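Local coordinates for protein aminopeptidase YwaD (Bacillus subtilis, PDB 6HC6) that removes N-terminal amino acids from peptides, notably arginine, lysine and leucine, using a pair of zinc ions bound in each subunit, at residues L41-K46 with M270-R275; Q90-P95 with S301-D306; L102-R107 with E207-Q212; S117-E122 with L219-N224; A127-A132 with K213-K218. All coordinates share one frame; numbering follows the deposited sequence.

In the fold
The five contacts fall into two groups, one in each lobe of the monomer. Contacts 1 and 2 belong to the zinc-peptidase lobe, their centres about 27 Å apart: contact 1 on helices 45-59 and 260-277, contact 2 where edge strand 86-93 of the eight-stranded sheet meets helix 299-306. Contacts 3, 4 and 5 lie in the PA-domain lobe, all reaching the sheet that holds strands 97-104, 125-131 and 214-222; contacts 3 and 5 touch, their centres about 8 Å apart. In sequence, the PA lobe is an insertion: the chain leaves the peptidase lobe after strand 86-93 and re-enters it at strand 226-234. Contacts 2 and 4 flank this junction, nearest atoms about 5 Å apart.

Contact 1: L41-K46 with M270-R275; sequences LPFKAK and MLEMAR. With ACT (acetate ion), chain F; ACT (acetate ion), chain G.
With CG anti to the backbone N (chi1 -175°), the ring of Phe-43 swings in under Glu-272, whose own CG is likewise anti to its N before the chain bends at chi2 (67°). The result is a CH-pi contact: CG of Glu-272 sits over one face of the Phe-43 ring, 3.6 Å from its centroid and displaced toward the rim at CE2. Beyond that bend the carboxylate stands at 81° to the ring and turns to polar partners. Its OE2 accepts a hydrogen bond from the backbone N of Lys-44 at 2.9 Å, on the anti side. From the opposite face of the carboxylate plane, on the syn side, NH2 of Arg-275 reaches the same OE2 at 2.7 Å, while NE of Arg-275 bonds to OE1 of Glu-272 at 3.0 Å. This side-on, two-nitrogen salt bridge links residues three positions apart on helix 260-277 of the M28 peptidase domain, and it faces the start of helix 45-59, where Lys-44 is the N-cap residue. His-47 adds a further hydrogen bond to OE1, so the buried carboxylate has several donors. Pro-42, centre of an inverse gamma turn, brings its O to 2.9 Å from NH2 of Arg-275. At the outer end NH1 of Arg-275 binds one acetate, and NZ of Lys-44 and NZ of Lys-46 share another; both probably come from the crystallisation liquor.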
# COMPACT_ATOMS: atom_id res chain seq x y z
N LEU A 41 16.81 -16.79 17.87
CA LEU A 41 16.57 -15.79 16.82
C LEU A 41 16.26 -14.47 17.51
O LEU A 41 15.10 -14.17 17.80
CB LEU A 41 15.44 -16.23 15.90
CG LEU A 41 15.56 -17.66 15.37
CD1 LEU A 41 14.25 -18.15 14.77
CD2 LEU A 41 16.69 -17.71 14.36
N PRO A 42 17.29 -13.65 17.79
CA PRO A 42 17.12 -12.43 18.62
C PRO A 42 16.54 -11.25 17.85
O PRO A 42 17.18 -10.22 17.64
CB PRO A 42 18.55 -12.16 19.10
CG PRO A 42 19.42 -12.70 18.01
CD PRO A 42 18.70 -13.92 17.47
N PHE A 43 15.29 -11.39 17.42
CA PHE A 43 14.57 -10.25 16.85
C PHE A 43 14.37 -9.19 17.92
O PHE A 43 13.89 -9.49 19.02
CB PHE A 43 13.22 -10.70 16.27
CG PHE A 43 12.47 -9.60 15.56
CD1 PHE A 43 11.73 -8.66 16.28
CD2 PHE A 43 12.50 -9.50 14.18
CE1 PHE A 43 11.05 -7.64 15.63
CE2 PHE A 43 11.82 -8.49 13.52
CZ PHE A 43 11.10 -7.56 14.24
N LYS A 44 14.74 -7.95 17.63
CA LYS A 44 14.63 -6.87 18.61
C LYS A 44 13.76 -5.76 18.04
O LYS A 44 14.16 -5.04 17.11
CB LYS A 44 16.01 -6.35 19.00
CG LYS A 44 16.84 -7.40 19.73
CD LYS A 44 18.18 -6.87 20.14
CE LYS A 44 19.10 -8.00 20.58
NZ LYS A 44 20.37 -7.46 21.12
N ALA A 45 12.57 -5.60 18.62
CA ALA A 45 11.64 -4.58 18.15
C ALA A 45 12.21 -3.18 18.29
O ALA A 45 11.81 -2.28 17.55
CB ALA A 45 10.31 -4.69 18.91
N LYS A 46 13.15 -2.95 19.23
CA LYS A 46 13.71 -1.61 19.34
C LYS A 46 14.40 -1.20 18.05
O LYS A 46 14.34 -0.04 17.64
CB LYS A 46 14.68 -1.52 20.53
CG LYS A 46 15.98 -2.29 20.38
CD LYS A 46 16.85 -2.19 21.62
CE LYS A 46 18.14 -2.98 21.43
NZ LYS A 46 18.98 -3.06 22.67
N MET A 270 10.87 -6.45 8.33
CA MET A 270 11.63 -7.13 7.29
C MET A 270 13.13 -6.90 7.47
O MET A 270 13.93 -7.85 7.37
CB MET A 270 11.15 -6.64 5.92
CG MET A 270 11.91 -7.26 4.74
SD MET A 270 13.35 -6.26 4.29
CE MET A 270 12.57 -4.84 3.51
N LEU A 271 13.54 -5.66 7.75
CA LEU A 271 14.97 -5.38 7.86
C LEU A 271 15.56 -6.02 9.11
O LEU A 271 16.68 -6.54 9.08
CB LEU A 271 15.21 -3.87 7.86
CG LEU A 271 15.02 -3.24 6.50
CD1 LEU A 271 15.00 -1.71 6.62
CD2 LEU A 271 16.14 -3.70 5.55
N GLU A 272 14.82 -6.00 10.22
CA GLU A 272 15.34 -6.64 11.42
C GLU A 272 15.38 -8.16 11.26
O GLU A 272 16.29 -8.81 11.78
CB GLU A 272 14.50 -6.24 12.64
CG GLU A 272 14.86 -6.99 13.91
CD GLU A 272 16.25 -6.65 14.45
OE1 GLU A 272 16.98 -5.83 13.85
OE2 GLU A 272 16.61 -7.23 15.49
N MET A 273 14.42 -8.73 10.54
CA MET A 273 14.51 -10.16 10.27
C MET A 273 15.75 -10.48 9.44
O MET A 273 16.44 -11.47 9.69
CB MET A 273 13.26 -10.68 9.57
CG MET A 273 13.24 -12.20 9.43
SD MET A 273 12.02 -12.74 8.22
CE MET A 273 10.63 -11.65 8.66
N ALA A 274 16.06 -9.62 8.46
CA ALA A 274 17.28 -9.81 7.68
C ALA A 274 18.52 -9.76 8.57
O ALA A 274 19.47 -10.52 8.37
CB ALA A 274 17.36 -8.75 6.59
N ARG A 275 18.52 -8.86 9.56
CA ARG A 275 19.64 -8.83 10.51
C ARG A 275 19.73 -10.13 11.29
O ARG A 275 20.82 -10.67 11.49
CB ARG A 275 19.50 -7.65 11.47
CG ARG A 275 20.75 -7.48 12.34
CD ARG A 275 20.53 -6.55 13.53
NE ARG A 275 19.58 -7.10 14.50
CZ ARG A 275 19.89 -7.96 15.47
NH1 ARG A 275 21.15 -8.39 15.61
NH2 ARG A 275 18.95 -8.39 16.29
C ACT F . 21.98 -4.15 20.57
O ACT F . 21.37 -4.83 21.44
OXT ACT F . 21.52 -3.28 19.77
CH3 ACT F . 23.53 -4.42 20.48
C ACT G . 24.35 -7.34 15.17
O ACT G . 23.63 -8.28 14.76
OXT ACT G . 24.84 -7.16 16.33
CH3 ACT G . 24.69 -6.23 14.13

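Contact 2: Q90-P95 with S301-D306; sequences QRFNIP and SSHYVD
Strand 90-93 passes helix 301-306 with axes 9.5 Å apart at closest and directions at 115°; the CA atoms of Phe-92 and His-303 lie 7.2 Å apart. No direct hydrogen bond joins the two segments. CB of Phe-92 lies over the centre of the imidazole of His-303, 3.5 Å from the ring centroid, in a CH-pi contact. CG of Phe-92 sits between its own backbone N and carbonyl carbon (chi1 54°), which turns the phenyl ring aside and leaves CB over the imidazole; the two rings, 24° from parallel, hardly overlap. Gln-90 meets the same imidazole at its edge, CD to CD2 of His-303 3.6 Å, with the amide perpendicular to the ring. Its OE1 lies near the edge of the Tyr-304 ring, 3.3 Å from CD1, and accepts a hydrogen bond from Asn-229 of neighbouring strand 226-234. The OH of Tyr-304 bonds Arg-287. Edge strand 86-93 of the peptidase sheet here meets helix 299-306. Two waters make the polar links: one joins NE2 of Gln-90 to O of Tyr-304, the other lies 2.7 Å from NE2 of His-303 and donates to O of Arg-91. The imidazole is therefore held by carbon on a face and by water at its edge, which probably restricts its rotation.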
# COMPACT_ATOMS: atom_id res chain seq x y z
N GLN A 90 16.10 -1.54 -8.19
CA GLN A 90 15.36 -1.82 -9.42
C GLN A 90 14.39 -0.66 -9.65
O GLN A 90 13.42 -0.50 -8.90
CB GLN A 90 14.62 -3.15 -9.31
CG GLN A 90 13.71 -3.46 -10.48
CD GLN A 90 13.00 -4.79 -10.30
OE1 GLN A 90 12.15 -4.94 -9.43
NE2 GLN A 90 13.35 -5.76 -11.14
N ARG A 91 14.62 0.11 -10.71
CA ARG A 91 13.78 1.28 -10.99
C ARG A 91 12.67 0.94 -11.99
O ARG A 91 12.82 0.07 -12.84
CB ARG A 91 14.64 2.42 -11.52
CG ARG A 91 15.80 2.76 -10.60
CD ARG A 91 16.50 4.06 -11.00
NE ARG A 91 17.63 4.33 -10.11
CZ ARG A 91 17.53 4.91 -8.92
NH1 ARG A 91 16.35 5.31 -8.46
NH2 ARG A 91 18.62 5.10 -8.18
N PHE A 92 11.54 1.64 -11.87
CA PHE A 92 10.44 1.42 -12.79
C PHE A 92 9.60 2.68 -12.90
O PHE A 92 9.51 3.46 -11.95
CB PHE A 92 9.56 0.24 -12.36
CG PHE A 92 9.04 0.35 -10.96
CD1 PHE A 92 9.80 -0.10 -9.87
CD2 PHE A 92 7.77 0.87 -10.71
CE1 PHE A 92 9.31 -0.00 -8.57
CE2 PHE A 92 7.27 0.97 -9.40
CZ PHE A 92 8.05 0.55 -8.34
N ASN A 93 8.99 2.88 -14.07
CA ASN A 93 8.14 4.04 -14.29
C ASN A 93 6.79 3.86 -13.60
O ASN A 93 6.27 2.75 -13.47
CB ASN A 93 7.91 4.28 -15.78
CG ASN A 93 9.19 4.55 -16.54
OD1 ASN A 93 10.20 4.94 -15.96
ND2 ASN A 93 9.15 4.35 -17.85
N ILE A 94 6.23 4.97 -13.13
CA ILE A 94 4.90 4.94 -12.53
C ILE A 94 4.08 6.07 -13.16
O ILE A 94 4.65 6.92 -13.86
CB ILE A 94 4.95 5.08 -11.00
CG1 ILE A 94 5.48 6.45 -10.59
CG2 ILE A 94 5.74 3.93 -10.36
CD1 ILE A 94 5.47 6.68 -9.10
N PRO A 95 2.76 6.11 -12.95
CA PRO A 95 1.95 7.15 -13.61
C PRO A 95 2.30 8.56 -13.18
O PRO A 95 2.92 8.80 -12.14
CB PRO A 95 0.52 6.80 -13.19
CG PRO A 95 0.56 5.35 -12.90
CD PRO A 95 1.90 5.12 -12.28
N SER A 301 5.80 -4.41 -6.65
CA SER A 301 5.80 -5.87 -6.65
C SER A 301 5.35 -6.43 -8.00
O SER A 301 5.87 -7.46 -8.45
CB SER A 301 4.93 -6.40 -5.50
OG SER A 301 3.63 -5.86 -5.57
N SER A 302 4.40 -5.76 -8.67
CA SER A 302 4.02 -6.21 -10.01
C SER A 302 5.20 -6.12 -10.97
O SER A 302 5.45 -7.05 -11.73
CB SER A 302 2.85 -5.37 -10.53
OG SER A 302 1.67 -5.64 -9.80
N HIS A 303 5.92 -5.00 -10.94
CA HIS A 303 7.12 -4.88 -11.77
C HIS A 303 8.12 -5.98 -11.44
O HIS A 303 8.66 -6.63 -12.34
CB HIS A 303 7.77 -3.52 -11.58
CG HIS A 303 8.97 -3.30 -12.44
ND1 HIS A 303 8.88 -2.83 -13.74
CD2 HIS A 303 10.29 -3.50 -12.21
CE1 HIS A 303 10.10 -2.74 -14.26
NE2 HIS A 303 10.97 -3.15 -13.35
N TYR A 304 8.36 -6.19 -10.15
CA TYR A 304 9.36 -7.17 -9.72
C TYR A 304 9.01 -8.57 -10.21
O TYR A 304 9.84 -9.26 -10.82
CB TYR A 304 9.50 -7.17 -8.20
CG TYR A 304 10.56 -8.13 -7.74
CD1 TYR A 304 11.90 -7.78 -7.78
CD2 TYR A 304 10.24 -9.43 -7.35
CE1 TYR A 304 12.89 -8.67 -7.41
CE2 TYR A 304 11.23 -10.34 -6.98
CZ TYR A 304 12.55 -9.94 -7.01
OH TYR A 304 13.56 -10.80 -6.63
N VAL A 305 7.78 -9.02 -9.93
CA VAL A 305 7.41 -10.37 -10.33
C VAL A 305 7.38 -10.49 -11.84
O VAL A 305 7.76 -11.52 -12.40
CB VAL A 305 6.06 -10.76 -9.70
CG1 VAL A 305 5.56 -12.10 -10.27
CG2 VAL A 305 6.18 -10.83 -8.17
N ASP A 306 6.91 -9.44 -12.53
CA ASP A 306 6.86 -9.49 -13.98
C ASP A 306 8.23 -9.71 -14.59
O ASP A 306 8.34 -10.30 -15.67
CB ASP A 306 6.26 -8.20 -14.54
CG ASP A 306 4.75 -8.16 -14.41
OD1 ASP A 306 4.15 -9.22 -14.15
OD2 ASP A 306 4.18 -7.06 -14.57
O HOH W 1 12.57 -8.65 -10.99
O HOH W 2 13.65 -2.83 -13.87

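Contact 3: L102-R107 with E207-Q212; sequences LSSAGR and EALTQQ
CD2 of Leu-209 presses on CB of Ser-104 at 3.5 Å, tighter than usual for two carbons, and CD1 of Leu-209 reaches CD2 of Leu-102 at 4.3 Å; these are the apolar contacts. Further out, CB of Ala-208 lies over the centre of one face of the Arg-107 guanidinium, 3.9 Å from CZ. The arginine gets there on a chain extended from CG to NE, and its NH2 makes a salt bridge to Asp-205 of helix 203-209.

The mixed contacts involve Gln-212. Its CB touches OG of Ser-104 at 3.3 Å, with CG close by; the hydroxyl's hydrogen-bond partner is O of Glu-214. OE1 of Gln-212 touches CB of Ala-105. No hydrogen bond crosses between the segments, but the bend at chi2 (-55°) folds NE2 of Gln-212 back to O of Ala-208, which it meets from above the carbonyl plane. N of Gln-211 reaches that oxygen from the opposite face.

The backbone of 104-107 is a type I' beta turn closing the hairpin between strands 97-104 and 107-113. Ala-208 and Leu-209 of helix 203-209, then Gln-212, pack on this hairpin, a helix laid against the sheet of the PA-domain lobe.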
# COMPACT_ATOMS: atom_id res chain seq x y z
N LEU A 102 -8.77 23.65 -5.60
CA LEU A 102 -10.17 23.76 -5.96
C LEU A 102 -10.75 24.91 -5.16
O LEU A 102 -10.44 25.05 -3.97
CB LEU A 102 -10.92 22.45 -5.68
CG LEU A 102 -12.45 22.49 -5.63
CD1 LEU A 102 -13.02 22.71 -7.02
CD2 LEU A 102 -13.02 21.19 -5.04
N SER A 103 -11.57 25.74 -5.80
CA SER A 103 -12.21 26.83 -5.09
C SER A 103 -13.63 27.01 -5.61
O SER A 103 -13.95 26.63 -6.74
CB SER A 103 -11.42 28.14 -5.24
OG SER A 103 -11.45 28.57 -6.59
N SER A 104 -14.47 27.59 -4.77
CA SER A 104 -15.84 27.90 -5.18
C SER A 104 -16.37 28.99 -4.26
O SER A 104 -16.31 28.86 -3.04
CB SER A 104 -16.73 26.66 -5.12
OG SER A 104 -18.06 26.96 -5.50
N ALA A 105 -16.86 30.07 -4.86
CA ALA A 105 -17.42 31.20 -4.12
C ALA A 105 -16.48 31.65 -3.00
O ALA A 105 -16.90 31.93 -1.88
CB ALA A 105 -18.80 30.85 -3.56
N GLY A 106 -15.19 31.70 -3.32
CA GLY A 106 -14.18 32.19 -2.39
C GLY A 106 -13.73 31.20 -1.34
O GLY A 106 -12.92 31.58 -0.48
N ARG A 107 -14.24 29.98 -1.36
CA ARG A 107 -13.83 28.94 -0.42
C ARG A 107 -12.79 28.06 -1.10
O ARG A 107 -13.04 27.52 -2.18
CB ARG A 107 -15.04 28.12 0.02
CG ARG A 107 -14.75 26.92 0.92
CD ARG A 107 -16.00 26.04 0.98
NE ARG A 107 -15.94 24.99 2.00
CZ ARG A 107 -16.59 25.03 3.16
NH1 ARG A 107 -17.34 26.08 3.46
NH2 ARG A 107 -16.48 24.03 4.02
N GLU A 207 -20.50 18.99 0.97
CA GLU A 207 -21.84 19.40 1.39
C GLU A 207 -22.06 20.89 1.14
O GLU A 207 -23.14 21.29 0.68
CB GLU A 207 -22.06 19.06 2.86
CG GLU A 207 -22.26 17.57 3.09
CD GLU A 207 -22.12 17.18 4.55
OE1 GLU A 207 -21.63 18.00 5.35
OE2 GLU A 207 -22.51 16.04 4.88
N ALA A 208 -21.05 21.71 1.41
CA ALA A 208 -21.12 23.12 1.05
C ALA A 208 -21.24 23.28 -0.46
O ALA A 208 -22.06 24.07 -0.94
CB ALA A 208 -19.90 23.86 1.57
N LEU A 209 -20.42 22.54 -1.22
CA LEU A 209 -20.41 22.66 -2.67
C LEU A 209 -21.76 22.35 -3.30
O LEU A 209 -22.05 22.85 -4.39
CB LEU A 209 -19.37 21.73 -3.28
CG LEU A 209 -17.94 22.21 -3.42
CD1 LEU A 209 -17.23 21.30 -4.41
CD2 LEU A 209 -17.93 23.68 -3.84
N THR A 210 -22.56 21.47 -2.68
CA THR A 210 -23.87 21.18 -3.26
C THR A 210 -24.76 22.41 -3.33
O THR A 210 -25.78 22.38 -4.02
CB THR A 210 -24.63 20.10 -2.47
OG1 THR A 210 -24.98 20.60 -1.17
CG2 THR A 210 -23.82 18.83 -2.35
N GLN A 211 -24.39 23.50 -2.66
CA GLN A 211 -25.18 24.72 -2.67
C GLN A 211 -24.61 25.81 -3.57
O GLN A 211 -25.21 26.88 -3.67
CB GLN A 211 -25.35 25.26 -1.25
CG GLN A 211 -25.73 24.22 -0.22
CD GLN A 211 -27.06 23.57 -0.52
OE1 GLN A 211 -28.11 24.21 -0.45
NE2 GLN A 211 -27.03 22.28 -0.86
N GLN A 212 -23.46 25.57 -4.21
CA GLN A 212 -22.79 26.60 -5.00
C GLN A 212 -23.06 26.43 -6.49
O GLN A 212 -23.40 25.35 -6.97
CB GLN A 212 -21.28 26.58 -4.76
CG GLN A 212 -20.85 26.51 -3.30
CD GLN A 212 -21.44 27.60 -2.46
OE1 GLN A 212 -21.67 28.72 -2.93
NE2 GLN A 212 -21.70 27.30 -1.19

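Contact 4: S117-E122 with L219-N224; sequences SAPTEE and LKAFTN
In the PA-domain lobe, the loop between strands 107-113 and 125-131 runs beside strand 214-222, and here Pro-119 and Thr-120 dock on the backbone of Leu-219. Two nearly straight hydrogen bonds fasten it. N of Thr-120 donates to O of Leu-219 at 2.9 Å. In return, N of Leu-219 donates to OG1 of Thr-120, also at 2.9 Å, so a side-chain oxygen takes the place that a backbone carbonyl would hold in a regular antiparallel pair. OG1 can do this because it lies between the backbone N and the carbonyl carbon of its own residue (chi1 67°), and it in turn donates to O of Glu-121 at 3.0 Å. A valine at Thr-120 would probably leave N of Leu-219 without its acceptor and O of Glu-121 without that donor, and so weaken the hold of the loop on the strand. CG2 of Thr-120 comes within 4.2 Å of CB of Leu-219.

Leu-219 is buried, packing also on Leu-111, Ala-113 and Pro-197, and its CD1 approaches O of Ala-118. Pro-119 lies nearer the surface, and Leu-98 of strand 97-104 touches both it and Ala-221. The proline ring touches the strand at two places: CB meets O of Leu-219 at 3.3 Å, and CG rests against CB of Ala-221 at 4.0 Å.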
# COMPACT_ATOMS: atom_id res chain seq x y z
N SER A 117 -6.24 10.29 -13.81
CA SER A 117 -7.23 11.23 -14.33
C SER A 117 -6.50 12.40 -14.99
O SER A 117 -5.27 12.49 -14.99
CB SER A 117 -8.19 11.70 -13.24
OG SER A 117 -7.53 12.44 -12.22
N ALA A 118 -7.29 13.33 -15.59
CA ALA A 118 -6.70 14.38 -16.40
C ALA A 118 -6.39 15.63 -15.58
O ALA A 118 -7.10 15.95 -14.62
CB ALA A 118 -7.64 14.75 -17.55
N PRO A 119 -5.33 16.34 -15.94
CA PRO A 119 -5.06 17.65 -15.35
C PRO A 119 -5.93 18.69 -16.03
O PRO A 119 -6.75 18.38 -16.89
CB PRO A 119 -3.58 17.88 -15.67
CG PRO A 119 -3.39 17.18 -16.98
CD PRO A 119 -4.29 15.95 -16.91
N THR A 120 -5.74 19.95 -15.64
CA THR A 120 -6.40 21.08 -16.26
C THR A 120 -5.38 21.94 -16.99
O THR A 120 -4.17 21.76 -16.86
CB THR A 120 -7.14 21.94 -15.23
OG1 THR A 120 -6.19 22.57 -14.36
CG2 THR A 120 -8.13 21.11 -14.42
N GLU A 121 -5.88 22.90 -17.75
CA GLU A 121 -5.01 23.95 -18.24
C GLU A 121 -4.57 24.82 -17.06
O GLU A 121 -5.22 24.85 -16.02
CB GLU A 121 -5.71 24.77 -19.31
CG GLU A 121 -6.38 23.90 -20.37
CD GLU A 121 -6.11 24.39 -21.77
OE1 GLU A 121 -5.15 23.89 -22.39
OE2 GLU A 121 -6.86 25.27 -22.25
N GLU A 122 -3.44 25.51 -17.25
CA GLU A 122 -2.81 26.22 -16.14
C GLU A 122 -3.74 27.28 -15.56
O GLU A 122 -3.70 27.53 -14.34
CB GLU A 122 -1.50 26.86 -16.61
CG GLU A 122 -0.61 25.93 -17.43
CD GLU A 122 0.85 25.98 -17.02
OE1 GLU A 122 1.54 24.94 -17.13
OE2 GLU A 122 1.31 27.07 -16.60
N LEU A 219 -5.26 21.74 -11.77
CA LEU A 219 -4.54 20.49 -11.55
C LEU A 219 -3.40 20.38 -12.54
O LEU A 219 -3.60 20.54 -13.75
CB LEU A 219 -5.46 19.28 -11.70
CG LEU A 219 -6.58 19.11 -10.67
CD1 LEU A 219 -7.56 18.09 -11.19
CD2 LEU A 219 -6.03 18.68 -9.31
N LYS A 220 -2.20 20.10 -12.03
CA LYS A 220 -1.01 19.91 -12.84
C LYS A 220 -0.55 18.47 -12.72
O LYS A 220 -0.58 17.89 -11.62
CB LYS A 220 0.10 20.88 -12.42
CG LYS A 220 1.51 20.39 -12.70
CD LYS A 220 2.36 21.47 -13.37
CE LYS A 220 3.82 21.04 -13.45
NZ LYS A 220 4.70 22.19 -13.82
N ALA A 221 -0.16 17.88 -13.85
CA ALA A 221 0.39 16.54 -13.89
C ALA A 221 1.91 16.62 -13.85
O ALA A 221 2.52 17.31 -14.68
CB ALA A 221 -0.06 15.80 -15.15
N PHE A 222 2.51 15.93 -12.90
CA PHE A 222 3.96 15.81 -12.83
C PHE A 222 4.35 14.52 -13.53
O PHE A 222 3.92 13.44 -13.13
CB PHE A 222 4.43 15.84 -11.38
CG PHE A 222 4.25 17.17 -10.74
CD1 PHE A 222 3.02 17.53 -10.19
CD2 PHE A 222 5.28 18.10 -10.72
CE1 PHE A 222 2.84 18.78 -9.61
CE2 PHE A 222 5.11 19.34 -10.15
CZ PHE A 222 3.89 19.68 -9.59
N THR A 223 5.15 14.63 -14.60
CA THR A 223 5.47 13.50 -15.44
C THR A 223 6.86 12.96 -15.11
O THR A 223 7.54 13.43 -14.19
CB THR A 223 5.39 13.89 -16.92
OG1 THR A 223 6.38 14.89 -17.20
CG2 THR A 223 4.00 14.44 -17.24
N ASN A 224 7.30 11.97 -15.89
CA ASN A 224 8.59 11.31 -15.68
C ASN A 224 8.70 10.71 -14.28
O ASN A 224 9.80 10.63 -13.73
CB ASN A 224 9.76 12.28 -15.92
CG ASN A 224 10.04 12.51 -17.38
OD1 ASN A 224 9.30 12.04 -18.25
ND2 ASN A 224 11.11 13.24 -17.66

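Contact 5: A127-A132 with K213-K218; sequences APLYNA and KEATLK
Leu-129 reaches across to residues 213-215 along its whole length. Its CB stands 3.8 Å from O of Lys-213, the oxygen that also accepts the hydrogen bond from N of Leu-129 at 2.8 Å. CG, placed anti to the carbonyl carbon and beside the backbone N (chi1 -71°), comes over the backbone of Glu-214, near its CA and C. At the tip the two methyls part: CD1 stays on the Glu-214 peptide, 3.8 Å from its C, while CD2 goes on to CB of Ala-215 at 3.9 Å. An alanine in place of Leu-129 would keep the backbone bond but is likely to open a gap beside the Ala-215 methyl and the Glu-214 peptide.

Earlier in strand 125-131, Ala-127 and Ala-215 form an antiparallel hydrogen-bonded pair: N of each donates to O of the other, both at 3.2 Å. Their methyls point to the same face of the sheet, where Leu-102 and Ser-104 meet Ala-215. Next comes the non-hydrogen-bonded pair of Pro-128 and Glu-214, CA atoms just 3.9 Å apart with side chains diverging; CB of Glu-214 lies 3.3 Å from O of Ala-127. CA of Pro-128 also makes a CA-H...O contact with O of Lys-213. The short segments 127-131 and 214-218 run at 114° to each other, so the pairing is short and the strands soon separate. Strand 125-131 pairs on its other side with strand 148-152, and strand 214-222 with strand 97-104, which makes 214-222 the link between 125-131 and 97-104 in the seven-stranded mixed sheet of the PA-domain lobe.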
# COMPACT_ATOMS: atom_id res chain seq x y z
N ALA A 127 -16.38 25.74 -14.37
CA ALA A 127 -17.61 25.27 -14.98
C ALA A 127 -18.69 25.22 -13.91
O ALA A 127 -18.37 25.14 -12.72
CB ALA A 127 -17.42 23.89 -15.64
N PRO A 128 -19.96 25.25 -14.31
CA PRO A 128 -21.03 25.09 -13.32
C PRO A 128 -20.92 23.74 -12.63
O PRO A 128 -20.36 22.78 -13.17
CB PRO A 128 -22.31 25.19 -14.15
CG PRO A 128 -21.90 25.88 -15.42
CD PRO A 128 -20.49 25.43 -15.67
N LEU A 129 -21.48 23.66 -11.42
CA LEU A 129 -21.55 22.40 -10.69
C LEU A 129 -22.87 21.69 -10.99
O LEU A 129 -23.92 22.32 -11.10
CB LEU A 129 -21.43 22.67 -9.19
CG LEU A 129 -20.04 23.09 -8.70
CD1 LEU A 129 -20.16 23.83 -7.38
CD2 LEU A 129 -19.14 21.88 -8.57
N TYR A 130 -22.80 20.36 -11.11
CA TYR A 130 -23.99 19.54 -11.32
C TYR A 130 -24.06 18.51 -10.20
O TYR A 130 -23.15 17.69 -10.06
CB TYR A 130 -23.97 18.85 -12.69
CG TYR A 130 -25.10 17.86 -12.88
CD1 TYR A 130 -26.34 18.28 -13.36
CD2 TYR A 130 -24.94 16.52 -12.56
CE1 TYR A 130 -27.38 17.38 -13.52
CE2 TYR A 130 -25.98 15.61 -12.71
CZ TYR A 130 -27.20 16.06 -13.19
OH TYR A 130 -28.23 15.16 -13.35
N ASN A 131 -25.13 18.54 -9.41
CA ASN A 131 -25.27 17.60 -8.30
C ASN A 131 -25.78 16.26 -8.81
O ASN A 131 -26.93 16.15 -9.26
CB ASN A 131 -26.21 18.16 -7.24
CG ASN A 131 -25.61 19.34 -6.51
OD1 ASN A 131 -24.39 19.43 -6.37
ND2 ASN A 131 -26.45 20.25 -6.05
N ALA A 132 -24.94 15.23 -8.70
CA ALA A 132 -25.23 13.92 -9.27
C ALA A 132 -25.50 12.85 -8.22
O ALA A 132 -25.53 11.67 -8.56
CB ALA A 132 -24.09 13.48 -10.18
N LYS A 213 -22.89 27.53 -7.22
CA LYS A 213 -23.20 27.53 -8.64
C LYS A 213 -22.07 26.92 -9.48
O LYS A 213 -22.34 26.17 -10.42
CB LYS A 213 -23.50 28.95 -9.11
CG LYS A 213 -24.75 29.55 -8.48
CD LYS A 213 -26.00 28.90 -9.04
CE LYS A 213 -27.22 29.76 -8.75
NZ LYS A 213 -27.20 30.26 -7.34
N GLU A 214 -20.82 27.24 -9.17
CA GLU A 214 -19.72 26.82 -10.03
C GLU A 214 -18.45 26.69 -9.20
O GLU A 214 -18.37 27.16 -8.06
CB GLU A 214 -19.50 27.82 -11.18
CG GLU A 214 -18.95 29.15 -10.71
CD GLU A 214 -19.11 30.27 -11.73
OE1 GLU A 214 -19.95 30.14 -12.65
OE2 GLU A 214 -18.40 31.28 -11.60
N ALA A 215 -17.45 26.06 -9.79
CA ALA A 215 -16.18 25.82 -9.12
C ALA A 215 -15.05 25.91 -10.15
O ALA A 215 -15.27 25.79 -11.35
CB ALA A 215 -16.17 24.46 -8.42
N THR A 216 -13.84 26.16 -9.65
CA THR A 216 -12.65 26.19 -10.48
C THR A 216 -11.63 25.19 -9.96
O THR A 216 -11.24 25.25 -8.79
CB THR A 216 -12.02 27.58 -10.51
OG1 THR A 216 -12.95 28.53 -11.04
CG2 THR A 216 -10.76 27.58 -11.36
N LEU A 217 -11.18 24.32 -10.85
CA LEU A 217 -10.20 23.29 -10.53
C LEU A 217 -8.90 23.61 -11.26
O LEU A 217 -8.92 23.91 -12.46
CB LEU A 217 -10.74 21.92 -10.94
CG LEU A 217 -10.21 20.66 -10.29
CD1 LEU A 217 -10.67 20.58 -8.85
CD2 LEU A 217 -10.78 19.49 -11.07
N LYS A 218 -7.78 23.59 -10.53
CA LYS A 218 -6.46 23.75 -11.11
C LYS A 218 -5.65 22.51 -10.76
O LYS A 218 -5.41 22.25 -9.58
CB LYS A 218 -5.75 25.01 -10.60
CG LYS A 218 -6.48 26.31 -10.92
CD LYS A 218 -5.63 27.54 -10.62
CE LYS A 218 -6.44 28.82 -10.79
NZ LYS A 218 -5.69 30.04 -10.38